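Local coordinates for protein peroxidase (PDB 6QZO) that binds heme b and, as a member of the DyP-type peroxidase family, probably uses it to oxidise substrates with hydrogen peroxide, at residues A204-R209 with E302-R307; L306-N311 with V329-D334. All blocks are in the same frame, centred on the assembly; numbering follows the deposited sequence.

Contact 1: residues A204-R209 with E302-R307; sequences ANLDPR and EETFLR. With HEM (protoporphyrin IX containing Fe), chain I.
At the propionate side of the heme pocket, Arg307 of residues 302-307 meets the backbone of Ala204 and the side chain of Asn205. Its guanidinium lies face-on against a pyrrole ring, with HEM C3D 3.5 Å above the plane. The bend in the chain at chi3 (-67°) carries both terminal nitrogens round to one oxygen, Arg307 NH1 donating to HEM O1A at 2.7 Å; two N-H groups of one cationic group converge there, which suits an anionic propionate. NH2 also gives a weak bond to Ala204 O, while Ala204 N binds the other propionate oxygen, HEM O2A, at 3.0 Å. Glu201 forms a salt bridge with Arg307 NH1.

In this DyP-type C-terminal domain the loop of residues 204-209 is held to the start of strand 306-314 chiefly by the amide of Asn205. Asn205 ND2 reaches Arg307 O at 2.7 Å (165° at the hydrogen), and OD1 accepts from Arg307 N at 2.9 Å through an in-plane lone pair. Asparagine supplies donor and acceptor together, matching the strand's own N-H and C=O. Beside it, Leu206 CB packs against Phe305 O (3.4 Å), while the Phe305 ring approaches the heme vinyl carbon CBC obliquely.

Contact 2: residues L306-N311 with V329-D334; sequences LRRAYN and VTYQRD. With HEM (protoporphyrin IX containing Fe), chain I.
Leu306 with Tyr331 and Arg307 with Thr330 are antiparallel rungs of the beta hairpin formed by strands 306-314 and 323-332, and three backbone hydrogen bonds cross the contact. Leu306 and Tyr331 form a hydrogen-bonded pair, with Leu306 N giving to Tyr331 O and Tyr331 N to Leu306 O, both at 2.9 Å. Arg307 and Thr330 follow as a non-hydrogen-bonded pair, and Arg308 N then reaches Val329 O at 2.8 Å. Here the first strand breaks, at Arg308 and Ala309, to resume at Tyr310. Between these bonds the CA-H of Thr330 points at Leu306 O, 3.3 Å from CA to O.

Side chains meet through carbon atoms. On the heme face, Thr330 CG2 lies 4.1 Å from Arg307 CG. The threonine's torsion (chi1 74°) places OG1 between backbone N and carbonyl carbon, from where Thr330 OG1 donates to Gln332 OE1 at 2.8 Å; a beta-branched residue thus offers a methyl to the arginine and a hydroxyl along its own strand. On the other face, Leu306 CB faces Tyr331 CB at 4.3 Å. The extended aliphatic chain of Arg308 passes the tyrosine ring, Arg308 CD 4.1 Å from Tyr331 CE2, and the guanidinium plane stands 86° to that ring. Long amphipathic side chains suit this place, because their polar ends find partners beyond the hairpin: Arg308 NH2 binds Thr42 O and Tyr331 OH binds Gln146.

Backbone bonds between Thr330 and Val232 join strand 229-238, Asn311 bonds to Phe179 of strand 170-179, strand 143-149 packs against Arg308 and Val329, and Asp334 caps helix 335-338.

In the fold
Contacts 1 and 2 lie with their centres about 9 Å apart in the C-terminal half of the chain, and both touch the heme. Along the sequence come 204-209, 302-307, 306-311 and 329-334, so Leu306 and Arg307 belong to both contacts. They sit at the start of strand 306-314, in the antiparallel sheet ordered 306-314, 323-332, 229-238, 356-366. Contact 2 joins this strand to its neighbour 323-332, whereas contact 1 brings to it a loop from between strands 170-179 and 229-238. Phe305 bridges the two, Phe305 CD1 lying 3.7 Å from Thr330 CG2. The shared start of the strand couples the loop beside the heme propionate to the sheet.

Contact 1: residues A204-R209 with E302-R307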
# COMPACT_ATOMS: atom_id res chain seq x y z
N ALA A 204 7.93 24.19 6.18
CA ALA A 204 7.99 25.01 7.42
C ALA A 204 7.56 24.15 8.61
O ALA A 204 6.45 24.35 9.13
CB ALA A 204 7.12 26.24 7.28
N ASN A 205 8.40 23.18 8.99
CA ASN A 205 8.12 22.22 10.09
C ASN A 205 8.87 22.68 11.35
O ASN A 205 9.83 23.47 11.23
CB ASN A 205 8.49 20.79 9.67
CG ASN A 205 7.62 19.72 10.30
OD1 ASN A 205 6.88 19.99 11.25
ND2 ASN A 205 7.67 18.52 9.75
N LEU A 206 8.44 22.19 12.51
CA LEU A 206 9.17 22.31 13.80
C LEU A 206 10.55 21.68 13.62
O LEU A 206 10.62 20.55 13.09
CB LEU A 206 8.37 21.62 14.90
CG LEU A 206 9.06 21.51 16.25
CD1 LEU A 206 9.53 22.88 16.71
CD2 LEU A 206 8.13 20.89 17.29
N ASP A 207 11.60 22.40 14.00
CA ASP A 207 12.98 21.86 14.10
C ASP A 207 13.24 21.43 15.54
O ASP A 207 13.50 22.25 16.41
CB ASP A 207 14.04 22.88 13.67
CG ASP A 207 15.43 22.28 13.55
OD1 ASP A 207 15.62 21.14 14.02
OD2 ASP A 207 16.30 22.95 12.98
N PRO A 208 13.19 20.11 15.84
CA PRO A 208 13.46 19.63 17.20
C PRO A 208 14.92 19.78 17.67
O PRO A 208 15.16 19.60 18.85
CB PRO A 208 13.04 18.15 17.13
CG PRO A 208 13.25 17.78 15.67
CD PRO A 208 12.89 19.02 14.90
N ARG A 209 15.86 20.11 16.78
CA ARG A 209 17.28 20.38 17.13
C ARG A 209 17.39 21.78 17.76
O ARG A 209 18.20 21.94 18.70
CB ARG A 209 18.20 20.25 15.91
CG ARG A 209 18.17 18.86 15.29
CD ARG A 209 19.22 18.58 14.24
NE ARG A 209 18.57 18.28 12.97
CZ ARG A 209 18.34 19.14 11.97
NH1 ARG A 209 18.76 20.39 12.04
NH2 ARG A 209 17.70 18.72 10.89
N GLU A 302 4.79 28.64 20.87
CA GLU A 302 4.40 27.24 21.21
C GLU A 302 3.38 26.68 20.21
O GLU A 302 3.20 25.45 20.22
CB GLU A 302 3.93 27.14 22.67
CG GLU A 302 2.64 27.88 22.99
CD GLU A 302 2.72 29.35 23.37
OE1 GLU A 302 3.87 29.85 23.53
OE2 GLU A 302 1.63 29.97 23.48
N GLU A 303 2.79 27.51 19.34
CA GLU A 303 1.74 27.10 18.37
C GLU A 303 2.40 26.47 17.12
O GLU A 303 2.14 26.94 16.00
CB GLU A 303 0.86 28.29 18.01
CG GLU A 303 -0.00 28.76 19.15
CD GLU A 303 -0.97 29.87 18.76
OE1 GLU A 303 -0.79 30.42 17.65
OE2 GLU A 303 -1.91 30.16 19.54
N THR A 304 3.18 25.42 17.32
CA THR A 304 3.94 24.66 16.30
C THR A 304 4.00 23.20 16.75
O THR A 304 3.71 22.93 17.93
CB THR A 304 5.31 25.31 16.07
OG1 THR A 304 5.94 24.72 14.94
CG2 THR A 304 6.21 25.19 17.28
N PHE A 305 4.32 22.29 15.84
CA PHE A 305 4.37 20.83 16.10
C PHE A 305 5.13 20.16 14.96
O PHE A 305 5.21 20.75 13.86
CB PHE A 305 2.95 20.27 16.28
CG PHE A 305 1.93 20.89 15.37
CD1 PHE A 305 1.78 20.46 14.06
CD2 PHE A 305 1.15 21.94 15.81
CE1 PHE A 305 0.87 21.06 13.21
CE2 PHE A 305 0.23 22.54 14.96
CZ PHE A 305 0.09 22.10 13.67
N LEU A 306 5.69 18.98 15.23
CA LEU A 306 6.38 18.14 14.22
C LEU A 306 5.31 17.41 13.40
O LEU A 306 4.74 16.42 13.89
CB LEU A 306 7.31 17.15 14.92
CG LEU A 306 8.17 16.29 13.98
CD1 LEU A 306 9.02 17.16 13.06
CD2 LEU A 306 9.01 15.31 14.76
N ARG A 307 5.04 17.91 12.20
CA ARG A 307 4.20 17.19 11.22
C ARG A 307 5.05 16.04 10.68
O ARG A 307 6.24 16.28 10.38
CB ARG A 307 3.70 18.12 10.12
CG ARG A 307 2.72 19.15 10.62
CD ARG A 307 2.34 20.14 9.54
NE ARG A 307 3.47 20.98 9.17
CZ ARG A 307 3.78 21.38 7.94
NH1 ARG A 307 3.06 21.02 6.90
NH2 ARG A 307 4.82 22.18 7.76
CHA HEM I . 1.73 23.79 5.77
CHB HEM I . -1.01 20.90 3.06
CHC HEM I . -3.84 20.03 6.88
CHD HEM I . -0.86 22.59 9.68
C1A HEM I . 1.20 23.10 4.71
C2A HEM I . 1.66 23.22 3.36
C3A HEM I . 0.87 22.42 2.60
C4A HEM I . -0.04 21.78 3.48
CMA HEM I . 0.94 22.21 1.10
CAA HEM I . 2.77 24.12 2.85
CBA HEM I . 4.15 23.47 2.87
CGA HEM I . 4.63 23.36 4.28
O1A HEM I . 4.38 22.28 4.88
O2A HEM I . 5.23 24.32 4.82
C1B HEM I . -2.02 20.43 3.90
C2B HEM I . -3.05 19.58 3.42
C3B HEM I . -3.87 19.32 4.49
C4B HEM I . -3.28 20.07 5.61
CMB HEM I . -3.19 19.04 1.99
CAB HEM I . -5.05 18.44 4.62
CBB HEM I . -5.40 17.53 3.71
C1C HEM I . -3.29 20.63 7.99
C2C HEM I . -3.84 20.58 9.26
C3C HEM I . -3.02 21.30 10.10
C4C HEM I . -1.93 21.81 9.29
CMC HEM I . -5.09 19.88 9.72
CAC HEM I . -3.43 21.35 11.53
CBC HEM I . -2.79 21.97 12.49
C1D HEM I . 0.10 23.13 8.80
C2D HEM I . 1.20 23.99 9.27
C3D HEM I . 1.91 24.34 8.18
C4D HEM I . 1.23 23.67 7.06
CMD HEM I . 1.52 24.47 10.68
CAD HEM I . 3.15 25.23 8.15
CBD HEM I . 2.75 26.71 7.97
CGD HEM I . 3.90 27.71 7.98
O1D HEM I . 4.42 28.09 9.06
O2D HEM I . 4.35 28.22 6.91
NA HEM I . 0.17 22.22 4.76
NB HEM I . -2.20 20.70 5.19
NC HEM I . -2.14 21.38 8.00
ND HEM I . 0.17 22.97 7.47
FE HEM I . -0.97 21.95 6.36

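Contact 2: residues L306-N311 with V329-D334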
# COMPACT_ATOMS: atom_id res chain seq x y z
N LEU A 306 5.69 18.98 15.23
CA LEU A 306 6.38 18.14 14.22
C LEU A 306 5.31 17.41 13.40
O LEU A 306 4.74 16.42 13.89
CB LEU A 306 7.31 17.15 14.92
CG LEU A 306 8.17 16.29 13.98
CD1 LEU A 306 9.02 17.16 13.06
CD2 LEU A 306 9.01 15.31 14.76
N ARG A 307 5.04 17.91 12.20
CA ARG A 307 4.20 17.19 11.22
C ARG A 307 5.05 16.04 10.68
O ARG A 307 6.24 16.28 10.38
CB ARG A 307 3.70 18.12 10.12
CG ARG A 307 2.72 19.15 10.62
CD ARG A 307 2.34 20.14 9.54
NE ARG A 307 3.47 20.98 9.17
CZ ARG A 307 3.78 21.38 7.94
NH1 ARG A 307 3.06 21.02 6.90
NH2 ARG A 307 4.82 22.18 7.76
N ARG A 308 4.45 14.85 10.58
CA ARG A 308 5.12 13.64 10.06
C ARG A 308 4.08 12.88 9.23
O ARG A 308 3.76 11.73 9.59
CB ARG A 308 5.70 12.85 11.23
CG ARG A 308 6.91 12.02 10.85
CD ARG A 308 7.47 11.32 12.05
NE ARG A 308 8.58 10.44 11.78
CZ ARG A 308 8.49 9.22 11.29
NH1 ARG A 308 7.35 8.77 10.82
NH2 ARG A 308 9.56 8.44 11.27
N ALA A 309 3.55 13.55 8.20
CA ALA A 309 2.37 13.10 7.43
C ALA A 309 2.77 12.10 6.32
O ALA A 309 3.94 12.09 5.87
CB ALA A 309 1.64 14.29 6.87
N TYR A 310 1.80 11.29 5.93
CA TYR A 310 1.90 10.26 4.87
C TYR A 310 0.68 10.39 3.96
O TYR A 310 -0.36 10.86 4.42
CB TYR A 310 2.00 8.88 5.52
CG TYR A 310 3.38 8.52 6.00
CD1 TYR A 310 3.88 8.98 7.21
CD2 TYR A 310 4.20 7.73 5.22
CE1 TYR A 310 5.16 8.66 7.63
CE2 TYR A 310 5.48 7.40 5.63
CZ TYR A 310 5.96 7.85 6.84
OH TYR A 310 7.22 7.50 7.20
N ASN A 311 0.81 10.00 2.70
CA ASN A 311 -0.33 9.94 1.73
C ASN A 311 -1.14 8.67 2.03
O ASN A 311 -0.52 7.63 2.31
CB ASN A 311 0.14 9.90 0.27
CG ASN A 311 1.01 11.08 -0.06
OD1 ASN A 311 0.69 12.21 0.32
ND2 ASN A 311 2.11 10.82 -0.74
N VAL A 329 -0.26 13.06 10.86
CA VAL A 329 0.30 12.65 12.18
C VAL A 329 1.15 13.82 12.67
O VAL A 329 2.04 14.25 11.92
CB VAL A 329 1.15 11.37 12.04
CG1 VAL A 329 1.67 10.89 13.39
CG2 VAL A 329 0.38 10.25 11.35
N THR A 330 0.88 14.35 13.87
CA THR A 330 1.69 15.43 14.50
C THR A 330 2.15 14.99 15.90
O THR A 330 1.42 14.24 16.55
CB THR A 330 0.94 16.76 14.57
OG1 THR A 330 -0.05 16.66 15.59
CG2 THR A 330 0.29 17.15 13.25
N TYR A 331 3.33 15.45 16.29
CA TYR A 331 3.94 15.25 17.63
C TYR A 331 4.26 16.62 18.25
O TYR A 331 4.79 17.49 17.55
CB TYR A 331 5.20 14.41 17.53
CG TYR A 331 4.96 12.99 17.07
CD1 TYR A 331 4.51 12.03 17.95
CD2 TYR A 331 5.22 12.62 15.77
CE1 TYR A 331 4.29 10.73 17.54
CE2 TYR A 331 4.99 11.33 15.33
CZ TYR A 331 4.52 10.38 16.23
OH TYR A 331 4.34 9.09 15.82
N GLN A 332 3.93 16.78 19.53
CA GLN A 332 4.11 18.05 20.29
C GLN A 332 4.10 17.73 21.80
O GLN A 332 3.52 16.69 22.18
CB GLN A 332 3.02 19.04 19.88
CG GLN A 332 1.60 18.52 20.06
CD GLN A 332 1.14 17.62 18.93
OE1 GLN A 332 1.21 17.99 17.75
NE2 GLN A 332 0.66 16.45 19.28
N ARG A 333 4.71 18.59 22.63
CA ARG A 333 4.74 18.40 24.11
C ARG A 333 3.29 18.35 24.63
O ARG A 333 3.00 17.44 25.41
CB ARG A 333 5.54 19.51 24.80
CG ARG A 333 5.75 19.29 26.29
CD ARG A 333 6.39 20.46 27.03
NE ARG A 333 6.48 21.76 26.36
CZ ARG A 333 5.55 22.72 26.38
NH1 ARG A 333 4.43 22.59 27.07
NH2 ARG A 333 5.76 23.84 25.72
N ASP A 334 2.43 19.27 24.18
CA ASP A 334 1.08 19.50 24.77
C ASP A 334 0.09 19.82 23.64
O ASP A 334 0.20 20.89 23.03
CB ASP A 334 1.16 20.61 25.84
CG ASP A 334 -0.16 20.96 26.52
OD1 ASP A 334 -1.23 20.62 25.98
OD2 ASP A 334 -0.10 21.61 27.58
CHA HEM I . 1.73 23.79 5.77
CHB HEM I . -1.01 20.90 3.06
CHC HEM I . -3.84 20.03 6.88
CHD HEM I . -0.86 22.59 9.68
C1A HEM I . 1.20 23.10 4.71
C2A HEM I . 1.66 23.22 3.36
C3A HEM I . 0.87 22.42 2.60
C4A HEM I . -0.04 21.78 3.48
CMA HEM I . 0.94 22.21 1.10
CAA HEM I . 2.77 24.12 2.85
CBA HEM I . 4.15 23.47 2.87
CGA HEM I . 4.63 23.36 4.28
O1A HEM I . 4.38 22.28 4.88
O2A HEM I . 5.23 24.32 4.82
C1B HEM I . -2.02 20.43 3.90
C2B HEM I . -3.05 19.58 3.42
C3B HEM I . -3.87 19.32 4.49
C4B HEM I . -3.28 20.07 5.61
CMB HEM I . -3.19 19.04 1.99
CAB HEM I . -5.05 18.44 4.62
CBB HEM I . -5.40 17.53 3.71
C1C HEM I . -3.29 20.63 7.99
C2C HEM I . -3.84 20.58 9.26
C3C HEM I . -3.02 21.30 10.10
C4C HEM I . -1.93 21.81 9.29
CMC HEM I . -5.09 19.88 9.72
CAC HEM I . -3.43 21.35 11.53
CBC HEM I . -2.79 21.97 12.49
C1D HEM I . 0.10 23.13 8.80
C2D HEM I . 1.20 23.99 9.27
C3D HEM I . 1.91 24.34 8.18
C4D HEM I . 1.23 23.67 7.06
CMD HEM I . 1.52 24.47 10.68
CAD HEM I . 3.15 25.23 8.15
CBD HEM I . 2.75 26.71 7.97
CGD HEM I . 3.90 27.71 7.98
O1D HEM I . 4.42 28.09 9.06
O2D HEM I . 4.35 28.22 6.91
NA HEM I . 0.17 22.22 4.76
NB HEM I . -2.20 20.70 5.19
NC HEM I . -2.14 21.38 8.00
ND HEM I . 0.17 22.97 7.47
FE HEM I . -0.97 21.95 6.36